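Local structure of paenibacillus xanthan lyase (Paenibacillus, 6F2P) at residues K207-Y212 and Q219-A224; E268-K273 and D278-R283; G392-I397 and K403-G408; D371-L376 and F382-F387. The protein cleaves the polysaccharide xanthan as a family 8 polysaccharide lyase, probably by beta-elimination at a uronate residue. All blocks are in the same frame, centred on the assembly; numbering follows the deposited sequence.

Contact 1: K207-Y212 and Q219-A224; sequences KGDGFY and QHTYYA
The carboxylate of D209 and the side-chain amide of Q219 lie close, their planes 47° apart. The two side chains cross at about a right angle. Q219 brings its amide back to D209 by bending at its second torsion (chi2 54°). D209 OD2 and Q219 OE1 approach without bonding, since both are acceptors. Their groups bond to backbone amides instead. D209 OD1 accepts from T221 N at 2.7 Å, on the syn lone pair, and Q219 OE1 from H220 N at 3.2 Å. The ring of Y212 has G210 O at its edge, in plane, and its hydroxyl donates to G208 O at 2.8 Å. One face of the Y222 ring carries T221 CG2 over its centre. T221 sits in the turn of a short hairpin, between strands 217-219 and 223-224. With strand 210-211 these make a small three-stranded antiparallel sheet. D209 therefore holds a turn amide from outside the hairpin. A water accepts from G208 N at 3.3 Å and donates to T221 O at 2.8 Å.

Contact 2: E268-K273 and D278-R283; sequences EPFIYK and DMVRGR
In a CH-pi contact, V280 CG1 rests over one face of the F270 ring, 3.8 Å from the ring centroid and 22° off the normal. It sits toward the rim, and its closest ring atom is F270 CE1 at 3.5 Å. M279 approaches from another side. Its CE lies at the ring edge, near the plane, 3.9 Å from F270 CE1. The chain of M279 leaves between its backbone N and carbonyl carbon (chi1 72°) and is extended beyond CG, which carries the methyl to the ring. Replacing F270 by an alanine would probably open a gap beside V280 CG1 and leave M279 CE without its ring edge. Further out, V374 of strand 372-377 also packs on F270, and the F367 ring meets it at an inclined angle. At the start of segment 278-283, R281 N donates to D278 O at 3.0 Å. The same two residues form a salt bridge. R281 grips D278 OD1 side-on with NE and NH2, each at 2.8 Å from that oxygen. D278 OD2 is held by W427. Segment 268-273 contains strand 271-272, which pairs with 275-276 as a hairpin; segment 278-283 follows the second strand. The buried charges of D278 and R281 probably largely balance each other, away from the ring. The contact is apolar, with one CH-pi approach and no polar bond between the segments, so it rests mainly on shape.

Contact 3: G392-I397 and K403-G408; sequences GNYESI and KGWHTG
Y394 lays one ring face on a type I beta turn, G404 to T407, within the long loop between strands 380-385 and 411-415 of the super-sandwich domain. The carbonyl oxygen G404 O stands above the near rim, 3.2 Å from Y394 CG. Farther out, W405 CA makes a CH-pi contact over the same face, 3.9 Å from the centroid. The Y394 ring swings between its own backbone N and carbonyl carbon (chi1 67°), which turns it to the other segment. Its hydroxyl passes W405 CD1 at 3.3 Å and hydrogen-bonds to Q446 O. The side chains of Y394 and W405 run alongside each other in the same direction. Exchanging Y394 for a serine would probably open a gap over the G404-W405 peptide and leave Q446 O without its phenolic donor. N393 is the third main contributor. Its side-chain OD1 accepts from Y394 N at 2.7 Å, and its ND2 reaches T447 O. Its carbonyl faces G408, with a CA-H...O contact of 3.6 Å from G408 CA to N393 O. A water also donates to N393 O. Within the turn, G404 O accepts twice, from T407 N at 3.0 Å and from T407 OG1 at 2.8 Å.

Contact 4: D371-L376 and F382-F387; sequences DRAVQL and FGLSMF
R372 bends at its second torsion (chi2 -70°), which folds its guanidinium over S385. S385 OG, anti to its own backbone N (chi1 177°), comes up under the group's centre, 3.2 Å from R372 CZ. R372 NH1 donates almost straight (164°) to D371 O at 3.3 Å, from above that carbonyl plane. Its bond to M386 O, at the guanidinium edge, is weak: 2.7 Å from R372 NH1 at a poor angle. D371 O also accepts from M386 N at 3.2 Å. R372 NE goes to M279 O, and S385 OG to T407 O. The segments are the two arms of a beta hairpin, strands 372-377 and 380-385, inside a four-stranded antiparallel sheet. A373 with L384 and Q375 with F382 are its hydrogen-bonded pairs. Q375 N reaches F382 O at 2.8 Å. D371 and R372 both face F367, a G1 beta bulge. A373, Q375, F382 and L384 share one sheet face and pack on strands 466-474 and 481-488. A373 CB and L384 CB touch at 4.0 Å. V374, on the other face with R372 and S385, packs on F367.

Overall arrangement
Along the chain the order is contact 1, contact 2, contact 4, contact 3. Contacts 1 and 2 belong to the N-terminal alpha-helical domain, contacts 3 and 4 to the super-sandwich domain. Contacts 2 and 4 are nearest, with centres about 10 Å apart. Every other pair is about 15 or 16 Å apart between centres. The domains meet here. The thioether end of M279 packs on A373 and L384 of the contact 4 hairpin, Y222 O bonds to G392 N at 2.8 Å, and R283 forms a salt bridge with E395. Contacts 3 and 4 join within one domain where N393 packs on F387. In family 8 lyases the substrate cleft lies between these two domains, so this cluster probably borders it.

Contact 1: K207-Y212 and Q219-A224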
loop_
_atom_site.group_PDB
_atom_site.type_symbol
_atom_site.label_atom_id
_atom_site.label_comp_id
_atom_site.label_asym_id
_atom_site.label_seq_id
_atom_site.Cartn_x
_atom_site.Cartn_y
_atom_site.Cartn_z
ATOM N N LYS A 207 -0.351 5.210 9.791
ATOM C CA LYS A 207 -0.681 3.902 10.333
ATOM C C LYS A 207 -1.915 4.040 11.228
ATOM O O LYS A 207 -2.262 5.145 11.642
ATOM C CB LYS A 207 0.504 3.334 11.114
ATOM C CG LYS A 207 0.966 4.224 12.255
ATOM C CD LYS A 207 2.112 3.586 13.034
ATOM C CE LYS A 207 2.428 4.378 14.297
ATOM N NZ LYS A 207 2.740 5.807 13.992
ATOM N N GLY A 208 -2.587 2.928 11.509
ATOM C CA GLY A 208 -3.752 2.943 12.382
ATOM C C GLY A 208 -4.941 3.693 11.807
ATOM O O GLY A 208 -5.029 3.888 10.597
ATOM N N ASP A 209 -5.849 4.127 12.677
ATOM C CA ASP A 209 -7.113 4.721 12.241
ATOM C C ASP A 209 -6.988 6.102 11.615
ATOM O O ASP A 209 -6.290 6.978 12.136
ATOM C CB ASP A 209 -8.103 4.790 13.405
ATOM C CG ASP A 209 -8.391 3.432 14.004
ATOM O OD1 ASP A 209 -8.288 2.418 13.276
ATOM O OD2 ASP A 209 -8.726 3.378 15.207
ATOM N N GLY A 210 -7.683 6.292 10.497
ATOM C CA GLY A 210 -7.834 7.608 9.911
ATOM C C GLY A 210 -7.722 7.635 8.399
ATOM O O GLY A 210 -7.750 6.586 7.735
ATOM N N PHE A 211 -7.597 8.847 7.856
ATOM C CA PHE A 211 -7.360 9.045 6.435
ATOM C C PHE A 211 -5.863 9.091 6.122
ATOM O O PHE A 211 -5.085 9.708 6.852
ATOM C CB PHE A 211 -8.016 10.341 5.971
ATOM C CG PHE A 211 -9.500 10.271 5.904
ATOM C CD1 PHE A 211 -10.269 10.630 6.995
ATOM C CD2 PHE A 211 -10.134 9.845 4.749
ATOM C CE1 PHE A 211 -11.636 10.567 6.940
ATOM C CE2 PHE A 211 -11.501 9.780 4.686
ATOM C CZ PHE A 211 -12.258 10.143 5.784
ATOM N N TYR A 212 -5.473 8.449 5.026
ATOM C CA TYR A 212 -4.081 8.416 4.589
ATOM C C TYR A 212 -3.913 9.319 3.363
ATOM O O TYR A 212 -4.860 9.516 2.597
ATOM C CB TYR A 212 -3.672 6.983 4.225
ATOM C CG TYR A 212 -3.539 6.023 5.394
ATOM C CD1 TYR A 212 -4.619 5.751 6.224
ATOM C CD2 TYR A 212 -2.338 5.366 5.650
ATOM C CE1 TYR A 212 -4.506 4.872 7.286
ATOM C CE2 TYR A 212 -2.217 4.479 6.712
ATOM C CZ TYR A 212 -3.311 4.243 7.526
ATOM O OH TYR A 212 -3.221 3.376 8.588
ATOM N N GLN A 219 -10.026 1.934 9.788
ATOM C CA GLN A 219 -10.661 2.035 11.091
ATOM C C GLN A 219 -10.634 0.646 11.712
ATOM O O GLN A 219 -10.436 -0.345 11.004
ATOM C CB GLN A 219 -12.086 2.582 10.962
ATOM C CG GLN A 219 -12.761 2.913 12.285
ATOM C CD GLN A 219 -11.946 3.853 13.169
ATOM O OE1 GLN A 219 -11.423 3.437 14.202
ATOM N NE2 GLN A 219 -11.858 5.127 12.780
ATOM N N HIS A 220 -10.807 0.580 13.027
ATOM C CA HIS A 220 -10.616 -0.658 13.781
ATOM C C HIS A 220 -9.226 -1.219 13.540
ATOM O O HIS A 220 -9.023 -2.437 13.498
ATOM C CB HIS A 220 -11.705 -1.682 13.477
ATOM C CG HIS A 220 -13.048 -1.282 13.998
ATOM N ND1 HIS A 220 -14.127 -2.144 14.024
ATOM C CD2 HIS A 220 -13.490 -0.115 14.516
ATOM C CE1 HIS A 220 -15.173 -1.519 14.534
ATOM N NE2 HIS A 220 -14.813 -0.282 14.838
ATOM N N THR A 221 -8.292 -0.286 13.363
ATOM C CA THR A 221 -6.861 -0.550 13.280
ATOM C C THR A 221 -6.370 -1.211 11.987
ATOM O O THR A 221 -5.300 -0.860 11.494
ATOM C CB THR A 221 -6.349 -1.316 14.521
ATOM O OG1 THR A 221 -6.828 -0.667 15.703
ATOM C CG2 THR A 221 -4.834 -1.317 14.556
ATOM N N TYR A 222 -7.138 -2.147 11.431
ATOM C CA TYR A 222 -6.639 -2.953 10.310
ATOM C C TYR A 222 -7.604 -3.131 9.138
ATOM O O TYR A 222 -7.435 -4.066 8.354
ATOM C CB TYR A 222 -6.242 -4.355 10.795
ATOM C CG TYR A 222 -5.332 -4.383 12.002
ATOM C CD1 TYR A 222 -4.014 -3.951 11.917
ATOM C CD2 TYR A 222 -5.788 -4.855 13.226
ATOM C CE1 TYR A 222 -3.172 -3.981 13.023
ATOM C CE2 TYR A 222 -4.957 -4.886 14.341
ATOM C CZ TYR A 222 -3.650 -4.451 14.233
ATOM O OH TYR A 222 -2.826 -4.482 15.342
ATOM N N TYR A 223 -8.612 -2.272 9.005
ATOM C CA TYR A 223 -9.632 -2.518 7.987
ATOM C C TYR A 223 -9.870 -1.341 7.057
ATOM O O TYR A 223 -9.919 -0.195 7.488
ATOM C CB TYR A 223 -10.950 -3.002 8.619
ATOM C CG TYR A 223 -10.720 -4.160 9.552
ATOM C CD1 TYR A 223 -10.413 -3.937 10.884
ATOM C CD2 TYR A 223 -10.749 -5.473 9.098
ATOM C CE1 TYR A 223 -10.159 -4.972 11.738
ATOM C CE2 TYR A 223 -10.500 -6.529 9.957
ATOM C CZ TYR A 223 -10.204 -6.267 11.278
ATOM O OH TYR A 223 -9.946 -7.285 12.163
ATOM N N ALA A 224 -9.996 -1.647 5.771
ATOM C CA ALA A 224 -10.343 -0.661 4.762
ATOM C C ALA A 224 -11.758 -0.189 5.051
ATOM O O ALA A 224 -12.683 -0.995 5.065
ATOM C CB ALA A 224 -10.270 -1.293 3.390
HETATM O O HOH W 1 -2.653 -0.281 10.927
#

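Contact 2: E268-K273 and D278-R283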
loop_
_atom_site.group_PDB
_atom_site.type_symbol
_atom_site.label_atom_id
_atom_site.label_comp_id
_atom_site.label_asym_id
_atom_site.label_seq_id
_atom_site.Cartn_x
_atom_site.Cartn_y
_atom_site.Cartn_z
ATOM N N GLU A 268 -14.401 10.012 -4.450
ATOM C CA GLU A 268 -14.621 9.988 -5.888
ATOM C C GLU A 268 -14.147 8.687 -6.569
ATOM O O GLU A 268 -14.860 8.143 -7.415
ATOM C CB GLU A 268 -14.001 11.226 -6.552
ATOM C CG GLU A 268 -14.453 11.433 -7.984
ATOM C CD GLU A 268 -13.722 12.560 -8.664
ATOM O OE1 GLU A 268 -12.669 12.967 -8.142
ATOM O OE2 GLU A 268 -14.200 13.048 -9.713
ATOM N N PRO A 269 -12.955 8.175 -6.204
ATOM C CA PRO A 269 -12.568 6.952 -6.920
ATOM C C PRO A 269 -13.430 5.746 -6.538
ATOM O O PRO A 269 -13.456 4.745 -7.260
ATOM C CB PRO A 269 -11.114 6.713 -6.477
ATOM C CG PRO A 269 -10.667 7.990 -5.852
ATOM C CD PRO A 269 -11.896 8.644 -5.294
ATOM N N PHE A 270 -14.125 5.838 -5.410
ATOM C CA PHE A 270 -14.883 4.699 -4.911
ATOM C C PHE A 270 -16.364 4.796 -5.191
ATOM O O PHE A 270 -17.135 3.932 -4.765
ATOM C CB PHE A 270 -14.644 4.486 -3.416
ATOM C CG PHE A 270 -13.240 4.088 -3.088
ATOM C CD1 PHE A 270 -12.748 2.857 -3.489
ATOM C CD2 PHE A 270 -12.408 4.947 -2.390
ATOM C CE1 PHE A 270 -11.451 2.487 -3.193
ATOM C CE2 PHE A 270 -11.120 4.584 -2.089
ATOM C CZ PHE A 270 -10.640 3.351 -2.490
ATOM N N ILE A 271 -16.774 5.843 -5.900
ATOM C CA ILE A 271 -18.159 5.916 -6.343
ATOM C C ILE A 271 -18.221 5.635 -7.819
ATOM O O ILE A 271 -17.769 6.445 -8.635
ATOM C CB ILE A 271 -18.813 7.276 -6.062
ATOM C CG1 ILE A 271 -18.929 7.498 -4.559
ATOM C CG2 ILE A 271 -20.209 7.347 -6.707
ATOM C CD1 ILE A 271 -19.410 8.865 -4.210
ATOM N N TYR A 272 -18.755 4.469 -8.163
ATOM C CA TYR A 272 -18.930 4.147 -9.561
ATOM C C TYR A 272 -20.390 4.298 -9.929
ATOM O O TYR A 272 -21.223 3.492 -9.527
ATOM C CB TYR A 272 -18.421 2.745 -9.890
ATOM C CG TYR A 272 -18.208 2.574 -11.369
ATOM C CD1 TYR A 272 -17.046 3.037 -11.978
ATOM C CD2 TYR A 272 -19.184 1.997 -12.168
ATOM C CE1 TYR A 272 -16.852 2.905 -13.331
ATOM C CE2 TYR A 272 -18.999 1.856 -13.531
ATOM C CZ TYR A 272 -17.832 2.314 -14.108
ATOM O OH TYR A 272 -17.649 2.176 -15.465
ATOM N N LYS A 273 -20.691 5.356 -10.674
ATOM C CA LYS A 273 -22.044 5.610 -11.155
ATOM C C LYS A 273 -23.123 5.421 -10.082
ATOM O O LYS A 273 -24.155 4.789 -10.317
ATOM C CB LYS A 273 -22.323 4.753 -12.388
ATOM C CG LYS A 273 -21.355 5.039 -13.530
ATOM C CD LYS A 273 -21.656 4.186 -14.744
ATOM C CE LYS A 273 -20.773 4.578 -15.908
ATOM N NZ LYS A 273 -21.149 3.846 -17.152
ATOM N N ASP A 278 -18.174 -1.752 -2.464
ATOM C CA ASP A 278 -18.320 -2.572 -1.261
ATOM C C ASP A 278 -16.999 -2.935 -0.586
ATOM O O ASP A 278 -16.964 -3.208 0.616
ATOM C CB ASP A 278 -19.083 -3.850 -1.596
ATOM C CG ASP A 278 -20.542 -3.593 -1.903
ATOM O OD1 ASP A 278 -21.111 -2.637 -1.333
ATOM O OD2 ASP A 278 -21.115 -4.346 -2.715
ATOM N N MET A 279 -15.911 -2.941 -1.351
ATOM C CA MET A 279 -14.637 -3.372 -0.805
ATOM C C MET A 279 -14.087 -2.396 0.236
ATOM O O MET A 279 -13.210 -2.758 1.015
ATOM C CB MET A 279 -13.623 -3.624 -1.914
ATOM C CG MET A 279 -13.091 -2.379 -2.602
ATOM S SD MET A 279 -11.936 -2.828 -3.917
ATOM C CE MET A 279 -11.393 -1.210 -4.474
ATOM N N VAL A 280 -14.605 -1.168 0.265
ATOM C CA VAL A 280 -14.205 -0.224 1.306
ATOM C C VAL A 280 -15.279 -0.011 2.363
ATOM O O VAL A 280 -15.161 0.909 3.175
ATOM C CB VAL A 280 -13.805 1.172 0.749
ATOM C CG1 VAL A 280 -12.667 1.052 -0.262
ATOM C CG2 VAL A 280 -15.005 1.891 0.152
ATOM N N ARG A 281 -16.320 -0.843 2.360
ATOM C CA ARG A 281 -17.422 -0.643 3.292
ATOM C C ARG A 281 -17.378 -1.600 4.482
ATOM O O ARG A 281 -18.300 -1.625 5.307
ATOM C CB ARG A 281 -18.773 -0.713 2.576
ATOM C CG ARG A 281 -18.923 0.319 1.480
ATOM C CD ARG A 281 -20.362 0.495 1.031
ATOM N NE ARG A 281 -21.025 -0.765 0.703
ATOM C CZ ARG A 281 -22.032 -1.289 1.406
ATOM N NH1 ARG A 281 -22.492 -0.661 2.478
ATOM N NH2 ARG A 281 -22.582 -2.441 1.039
ATOM N N GLY A 282 -16.291 -2.358 4.585
ATOM C CA GLY A 282 -16.101 -3.280 5.692
ATOM C C GLY A 282 -17.313 -4.144 5.974
ATOM O O GLY A 282 -17.932 -4.692 5.048
ATOM N N ARG A 283 -17.679 -4.243 7.251
ATOM C CA ARG A 283 -18.762 -5.140 7.653
ATOM C C ARG A 283 -20.129 -4.694 7.147
ATOM O O ARG A 283 -21.097 -5.453 7.210
ATOM C CB ARG A 283 -18.794 -5.327 9.170
ATOM C CG ARG A 283 -19.383 -4.172 9.960
ATOM C CD ARG A 283 -19.252 -4.460 11.451
ATOM N NE ARG A 283 -19.985 -3.488 12.249
ATOM C CZ ARG A 283 -19.442 -2.410 12.807
ATOM N NH1 ARG A 283 -18.146 -2.170 12.668
ATOM N NH2 ARG A 283 -20.196 -1.573 13.513
#

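Contact 3: G392-I397 and K403-G408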
loop_
_atom_site.group_PDB
_atom_site.type_symbol
_atom_site.label_atom_id
_atom_site.label_comp_id
_atom_site.label_asym_id
_atom_site.label_seq_id
_atom_site.Cartn_x
_atom_site.Cartn_y
_atom_site.Cartn_z
ATOM N N GLY A 392 -6.521 -6.608 7.791
ATOM C CA GLY A 392 -7.303 -7.797 8.081
ATOM C C GLY A 392 -8.145 -8.298 6.919
ATOM O O GLY A 392 -8.568 -7.516 6.061
ATOM N N ASN A 393 -8.390 -9.608 6.894
ATOM C CA ASN A 393 -9.122 -10.228 5.796
ATOM C C ASN A 393 -10.518 -9.641 5.626
ATOM O O ASN A 393 -10.861 -9.141 4.558
ATOM C CB ASN A 393 -9.157 -11.764 5.919
ATOM C CG ASN A 393 -9.467 -12.252 7.337
ATOM O OD1 ASN A 393 -9.926 -11.493 8.194
ATOM N ND2 ASN A 393 -9.220 -13.542 7.579
ATOM N N TYR A 394 -11.312 -9.688 6.687
ATOM C CA TYR A 394 -12.594 -8.988 6.723
ATOM C C TYR A 394 -12.988 -8.791 8.172
ATOM O O TYR A 394 -12.421 -9.421 9.073
ATOM C CB TYR A 394 -13.684 -9.787 6.017
ATOM C CG TYR A 394 -14.023 -11.074 6.734
ATOM C CD1 TYR A 394 -13.127 -12.136 6.748
ATOM C CD2 TYR A 394 -15.233 -11.228 7.400
ATOM C CE1 TYR A 394 -13.423 -13.316 7.402
ATOM C CE2 TYR A 394 -15.542 -12.418 8.055
ATOM C CZ TYR A 394 -14.630 -13.455 8.046
ATOM O OH TYR A 394 -14.909 -14.637 8.692
ATOM N N GLU A 395 -13.969 -7.928 8.405
ATOM C CA GLU A 395 -14.432 -7.709 9.760
ATOM C C GLU A 395 -15.793 -8.328 9.995
ATOM O O GLU A 395 -16.739 -8.107 9.236
ATOM C CB GLU A 395 -14.485 -6.229 10.105
ATOM C CG GLU A 395 -14.854 -6.017 11.555
ATOM C CD GLU A 395 -15.023 -4.569 11.921
ATOM O OE1 GLU A 395 -14.356 -4.137 12.883
ATOM O OE2 GLU A 395 -15.829 -3.873 11.266
ATOM N N SER A 396 -15.888 -9.114 11.058
ATOM C CA SER A 396 -17.177 -9.592 11.515
ATOM C C SER A 396 -17.252 -9.423 13.024
ATOM O O SER A 396 -16.526 -10.086 13.776
ATOM C CB SER A 396 -17.384 -11.050 11.124
ATOM O OG SER A 396 -18.651 -11.500 11.575
ATOM N N ILE A 397 -18.101 -8.501 13.464
ATOM C CA ILE A 397 -18.407 -8.365 14.885
ATOM C C ILE A 397 -19.906 -8.212 15.057
ATOM O O ILE A 397 -20.609 -7.883 14.097
ATOM C CB ILE A 397 -17.712 -7.158 15.510
ATOM C CG1 ILE A 397 -18.130 -5.875 14.791
ATOM C CG2 ILE A 397 -16.211 -7.343 15.475
ATOM C CD1 ILE A 397 -17.328 -4.668 15.207
ATOM N N LYS A 403 -20.915 -13.951 6.622
ATOM C CA LYS A 403 -20.432 -14.735 5.484
ATOM C C LYS A 403 -19.330 -14.025 4.677
ATOM O O LYS A 403 -19.141 -14.296 3.494
ATOM C CB LYS A 403 -21.599 -15.098 4.566
ATOM C CG LYS A 403 -22.590 -16.078 5.167
ATOM C CD LYS A 403 -23.983 -15.844 4.617
ATOM C CE LYS A 403 -24.262 -16.644 3.366
ATOM N NZ LYS A 403 -25.644 -16.402 2.839
ATOM N N GLY A 404 -18.597 -13.125 5.316
ATOM C CA GLY A 404 -17.609 -12.333 4.608
ATOM C C GLY A 404 -16.261 -13.015 4.468
ATOM O O GLY A 404 -15.277 -12.371 4.095
ATOM N N TRP A 405 -16.232 -14.318 4.749
ATOM C CA TRP A 405 -15.005 -15.127 4.817
ATOM C C TRP A 405 -13.927 -14.805 3.781
ATOM O O TRP A 405 -12.753 -14.688 4.120
ATOM C CB TRP A 405 -15.355 -16.619 4.713
ATOM C CG TRP A 405 -16.452 -17.057 5.650
ATOM C CD1 TRP A 405 -16.428 -17.031 7.019
ATOM C CD2 TRP A 405 -17.735 -17.586 5.283
ATOM N NE1 TRP A 405 -17.619 -17.508 7.521
ATOM C CE2 TRP A 405 -18.432 -17.859 6.475
ATOM C CE3 TRP A 405 -18.358 -17.858 4.058
ATOM C CZ2 TRP A 405 -19.712 -18.396 6.476
ATOM C CZ3 TRP A 405 -19.628 -18.387 4.064
ATOM C CH2 TRP A 405 -20.293 -18.651 5.260
ATOM N N HIS A 406 -14.333 -14.661 2.523
ATOM C CA HIS A 406 -13.381 -14.533 1.433
ATOM C C HIS A 406 -13.394 -13.157 0.761
ATOM O O HIS A 406 -12.826 -12.988 -0.316
ATOM C CB HIS A 406 -13.631 -15.634 0.396
ATOM C CG HIS A 406 -13.659 -17.012 0.980
ATOM N ND1 HIS A 406 -12.557 -17.591 1.573
ATOM C CD2 HIS A 406 -14.661 -17.918 1.079
ATOM C CE1 HIS A 406 -12.875 -18.801 2.001
ATOM N NE2 HIS A 406 -14.147 -19.023 1.716
ATOM N N THR A 407 -14.023 -12.172 1.399
ATOM C CA THR A 407 -14.151 -10.846 0.793
ATOM C C THR A 407 -12.817 -10.096 0.632
ATOM O O THR A 407 -12.761 -9.066 -0.041
ATOM C CB THR A 407 -15.172 -9.948 1.547
ATOM O OG1 THR A 407 -14.835 -9.882 2.939
ATOM C CG2 THR A 407 -16.583 -10.487 1.395
ATOM N N GLY A 408 -11.755 -10.616 1.248
ATOM C CA GLY A 408 -10.428 -10.033 1.129
ATOM C C GLY A 408 -9.416 -10.974 0.481
ATOM O O GLY A 408 -8.213 -10.717 0.497
HETATM O O HOH W 2 -12.422 -7.488 3.045
#

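Contact 4: D371-L376 and F382-F387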
loop_
_atom_site.group_PDB
_atom_site.type_symbol
_atom_site.label_atom_id
_atom_site.label_comp_id
_atom_site.label_asym_id
_atom_site.label_seq_id
_atom_site.Cartn_x
_atom_site.Cartn_y
_atom_site.Cartn_z
ATOM N N ASP A 371 -4.456 -1.882 1.484
ATOM C CA ASP A 371 -4.421 -3.015 0.558
ATOM C C ASP A 371 -5.585 -3.038 -0.440
ATOM O O ASP A 371 -6.286 -4.043 -0.557
ATOM C CB ASP A 371 -4.354 -4.340 1.325
ATOM C CG ASP A 371 -3.057 -4.497 2.119
ATOM O OD1 ASP A 371 -2.095 -3.724 1.873
ATOM O OD2 ASP A 371 -3.008 -5.405 2.987
ATOM N N ARG A 372 -5.792 -1.924 -1.138
ATOM C CA ARG A 372 -6.855 -1.833 -2.138
ATOM C C ARG A 372 -6.331 -1.181 -3.406
ATOM O O ARG A 372 -5.322 -0.474 -3.384
ATOM C CB ARG A 372 -8.044 -1.027 -1.612
ATOM C CG ARG A 372 -8.748 -1.646 -0.421
ATOM C CD ARG A 372 -9.510 -2.900 -0.821
ATOM N NE ARG A 372 -10.439 -3.342 0.222
ATOM C CZ ARG A 372 -10.155 -4.255 1.146
ATOM N NH1 ARG A 372 -8.959 -4.842 1.167
ATOM N NH2 ARG A 372 -11.069 -4.586 2.050
ATOM N N ALA A 373 -7.026 -1.411 -4.511
ATOM C CA ALA A 373 -6.655 -0.799 -5.782
ATOM C C ALA A 373 -7.907 -0.561 -6.622
ATOM O O ALA A 373 -8.885 -1.320 -6.536
ATOM C CB ALA A 373 -5.667 -1.678 -6.533
ATOM N N VAL A 374 -7.879 0.499 -7.424
ATOM C CA VAL A 374 -8.987 0.800 -8.320
ATOM C C VAL A 374 -8.487 1.144 -9.718
ATOM O O VAL A 374 -7.581 1.969 -9.885
ATOM C CB VAL A 374 -9.857 1.959 -7.793
ATOM C CG1 VAL A 374 -10.937 2.309 -8.795
ATOM C CG2 VAL A 374 -10.484 1.584 -6.473
ATOM N N GLN A 375 -9.077 0.487 -10.713
ATOM C CA GLN A 375 -8.821 0.812 -12.103
ATOM C C GLN A 375 -10.095 1.359 -12.735
ATOM O O GLN A 375 -11.119 0.679 -12.796
ATOM C CB GLN A 375 -8.322 -0.412 -12.870
ATOM C CG GLN A 375 -8.214 -0.202 -14.368
ATOM C CD GLN A 375 -7.147 0.810 -14.753
ATOM O OE1 GLN A 375 -7.258 2.005 -14.463
ATOM N NE2 GLN A 375 -6.100 0.331 -15.417
ATOM N N LEU A 376 -10.035 2.607 -13.179
ATOM C CA LEU A 376 -11.163 3.225 -13.848
ATOM C C LEU A 376 -10.776 3.536 -15.296
ATOM O O LEU A 376 -9.871 4.335 -15.557
ATOM C CB LEU A 376 -11.597 4.490 -13.111
ATOM C CG LEU A 376 -11.947 4.354 -11.626
ATOM C CD1 LEU A 376 -12.163 5.728 -11.010
ATOM C CD2 LEU A 376 -13.179 3.491 -11.417
ATOM N N PHE A 382 -12.907 -1.227 -11.917
ATOM C CA PHE A 382 -12.388 -2.471 -11.388
ATOM C C PHE A 382 -11.841 -2.233 -9.995
ATOM O O PHE A 382 -10.958 -1.401 -9.796
ATOM C CB PHE A 382 -11.284 -2.990 -12.301
ATOM C CG PHE A 382 -10.764 -4.350 -11.926
ATOM C CD1 PHE A 382 -11.531 -5.488 -12.148
ATOM C CD2 PHE A 382 -9.497 -4.494 -11.380
ATOM C CE1 PHE A 382 -11.043 -6.748 -11.825
ATOM C CE2 PHE A 382 -9.003 -5.748 -11.053
ATOM C CZ PHE A 382 -9.778 -6.875 -11.278
ATOM N N GLY A 383 -12.377 -2.961 -9.028
ATOM C CA GLY A 383 -11.930 -2.844 -7.658
ATOM C C GLY A 383 -11.157 -4.081 -7.270
ATOM O O GLY A 383 -11.492 -5.188 -7.700
ATOM N N LEU A 384 -10.120 -3.902 -6.460
ATOM C CA LEU A 384 -9.308 -5.035 -6.055
ATOM C C LEU A 384 -9.148 -5.068 -4.541
ATOM O O LEU A 384 -8.689 -4.093 -3.929
ATOM C CB LEU A 384 -7.952 -4.975 -6.746
ATOM C CG LEU A 384 -7.051 -6.189 -6.572
ATOM C CD1 LEU A 384 -7.635 -7.395 -7.282
ATOM C CD2 LEU A 384 -5.705 -5.867 -7.121
ATOM N N SER A 385 -9.532 -6.194 -3.944
ATOM C CA SER A 385 -9.572 -6.315 -2.489
ATOM C C SER A 385 -8.606 -7.361 -1.938
ATOM O O SER A 385 -8.778 -8.565 -2.147
ATOM C CB SER A 385 -10.990 -6.629 -2.023
ATOM O OG SER A 385 -11.016 -6.823 -0.621
ATOM N N MET A 386 -7.599 -6.897 -1.213
ATOM C CA MET A 386 -6.566 -7.776 -0.706
ATOM C C MET A 386 -6.454 -7.665 0.809
ATOM O O MET A 386 -7.099 -6.819 1.432
ATOM C CB MET A 386 -5.219 -7.391 -1.321
ATOM C CG MET A 386 -5.194 -7.403 -2.830
ATOM S SD MET A 386 -3.687 -6.685 -3.513
ATOM C CE MET A 386 -4.021 -4.925 -3.357
ATOM N N PHE A 387 -5.623 -8.521 1.394
ATOM C CA PHE A 387 -5.194 -8.325 2.768
ATOM C C PHE A 387 -3.783 -8.860 2.978
ATOM O O PHE A 387 -3.261 -9.601 2.149
ATOM C CB PHE A 387 -6.216 -8.868 3.783
ATOM C CG PHE A 387 -6.110 -10.344 4.063
ATOM C CD1 PHE A 387 -6.670 -11.275 3.202
ATOM C CD2 PHE A 387 -5.509 -10.797 5.226
ATOM C CE1 PHE A 387 -6.596 -12.638 3.476
ATOM C CE2 PHE A 387 -5.438 -12.155 5.508
ATOM C CZ PHE A 387 -5.984 -13.073 4.629
#